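Local coordinates for protein geranylgeranyl pyrophosphate synthase (Corynebacterium glutamicum, PDB 3LMD) that probably builds long-chain isoprenoid diphosphates, as a magnesium-dependent all-helical member of the FPP/GGPP synthase family in isoprenoid biosynthesis, at residues 44-48 against 76-80. Sequence-based numbering, arbitrary orientation.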
# COMPACT_ATOMS: atom_id res chain seq x y z
N MET A 44 23.00 12.42 -5.63
CA MET A 44 21.65 12.94 -5.33
C MET A 44 20.89 13.34 -6.59
O MET A 44 19.66 13.23 -6.65
CB MET A 44 21.65 14.09 -4.30
CG MET A 44 21.83 13.66 -2.85
SD MET A 44 20.44 12.70 -2.13
CE MET A 44 19.07 13.17 -3.17
N VAL A 45 21.60 13.82 -7.61
CA VAL A 45 20.94 14.15 -8.88
C VAL A 45 20.42 12.86 -9.52
O VAL A 45 19.30 12.80 -10.06
CB VAL A 45 21.95 14.82 -9.86
CG1 VAL A 45 21.37 14.90 -11.29
CG2 VAL A 45 22.37 16.19 -9.35
N GLN A 46 21.23 11.81 -9.47
CA GLN A 46 20.83 10.52 -10.01
C GLN A 46 19.61 9.93 -9.26
O GLN A 46 18.71 9.34 -9.87
CB GLN A 46 21.99 9.54 -9.93
CG GLN A 46 23.21 9.95 -10.78
CD GLN A 46 24.41 9.05 -10.51
OE1 GLN A 46 24.41 7.88 -10.89
NE2 GLN A 46 25.43 9.59 -9.85
N VAL A 47 19.59 10.08 -7.94
CA VAL A 47 18.40 9.71 -7.15
C VAL A 47 17.18 10.52 -7.61
O VAL A 47 16.10 9.97 -7.81
CB VAL A 47 18.64 10.05 -5.65
CG1 VAL A 47 17.33 10.01 -4.86
CG2 VAL A 47 19.71 9.10 -5.07
N GLU A 48 17.34 11.83 -7.69
CA GLU A 48 16.25 12.67 -8.13
C GLU A 48 15.72 12.26 -9.52
O GLU A 48 14.52 12.30 -9.76
CB GLU A 48 16.67 14.15 -8.15
CG GLU A 48 16.94 14.76 -6.75
CD GLU A 48 15.63 15.05 -5.98
OE1 GLU A 48 14.55 14.67 -6.46
OE2 GLU A 48 15.70 15.69 -4.90
N ARG A 76 16.47 15.94 0.18
CA ARG A 76 15.81 14.74 0.70
C ARG A 76 16.73 14.00 1.67
O ARG A 76 17.67 13.31 1.26
CB ARG A 76 15.47 13.84 -0.48
CG ARG A 76 14.67 14.56 -1.59
CD ARG A 76 14.10 13.57 -2.61
NE ARG A 76 13.35 14.26 -3.65
CZ ARG A 76 12.04 14.48 -3.60
NH1 ARG A 76 11.44 15.13 -4.59
NH2 ARG A 76 11.31 14.04 -2.57
N PHE A 77 16.46 14.13 2.97
CA PHE A 77 17.38 13.58 3.97
C PHE A 77 17.58 12.06 3.90
O PHE A 77 18.71 11.55 4.07
CB PHE A 77 16.93 13.93 5.40
CG PHE A 77 17.82 13.31 6.44
CD1 PHE A 77 17.46 12.12 7.06
CD2 PHE A 77 19.06 13.86 6.71
CE1 PHE A 77 18.33 11.51 7.99
CE2 PHE A 77 19.90 13.27 7.63
CZ PHE A 77 19.55 12.10 8.26
N ARG A 78 16.50 11.31 3.70
CA ARG A 78 16.62 9.84 3.75
C ARG A 78 17.51 9.27 2.64
O ARG A 78 18.39 8.42 2.92
CB ARG A 78 15.25 9.18 3.76
CG ARG A 78 14.48 9.56 5.02
CD ARG A 78 12.97 9.25 4.94
NE ARG A 78 12.32 9.70 6.17
CZ ARG A 78 12.02 10.97 6.42
NH1 ARG A 78 12.24 11.90 5.50
NH2 ARG A 78 11.43 11.31 7.58
N PRO A 79 17.31 9.72 1.39
CA PRO A 79 18.26 9.22 0.38
C PRO A 79 19.68 9.72 0.62
O PRO A 79 20.63 8.98 0.38
CB PRO A 79 17.69 9.72 -0.96
CG PRO A 79 16.48 10.59 -0.63
CD PRO A 79 16.10 10.36 0.80
N MET A 80 19.84 10.95 1.11
CA MET A 80 21.18 11.46 1.40
C MET A 80 21.88 10.58 2.43
O MET A 80 23.06 10.26 2.30
CB MET A 80 21.12 12.92 1.95
CG MET A 80 22.53 13.54 2.14
SD MET A 80 22.60 15.09 3.14
CE MET A 80 22.63 14.39 4.80
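The sulfur of M44 sits against the first turn of helix 77-86, in the shallow recess where P79 hands over to M80. Its SD lies 3.7 Å from the backbone N of M80 and 4.1 Å from M80 CB, and the flank of the P79 ring, at CB, borders the same recess. The M44 chain reaches this spot by folding rather than stretching: bends at chi2 (-68°) and chi3 (-22°) curl the thioether, so that sulfur, not the terminal methyl, is the part pressed into the hollow. One turn further along helix 34-55, V47 answers with a smaller bump. Its CG1 meets P79 CB at 3.9 Å, the two side chains crossing at about a right angle.

The P79 ring is packed from two helices, by M44 and V47 here and by A101 and E105 of helix 95-118. The contact belongs to the all-helical prenyl synthase fold, where it joins helix 34-55 to the start of helix 77-86, away from the calcium-binding residues.

Beside this apolar patch, E48 and R76 close the contact with a salt bridge. R76 stands at the N-cap position, and its chain runs extended from CG to NE, carrying the guanidinium to the carboxylate, which meets it at the edge. NE donates to E48 OE1 at 3.1 Å with an angle of 160°, on the syn side though tilted from the carboxylate plane; a second, weak bond joins NE to OE2 at 3.0 Å. The carboxylate and guanidinium planes are steeply inclined to each other. At the far end of the guanidinium, NH2 pairs with E105, so R76 bridges two acidic side chains, one from helix 34-55 and one from helix 95-118.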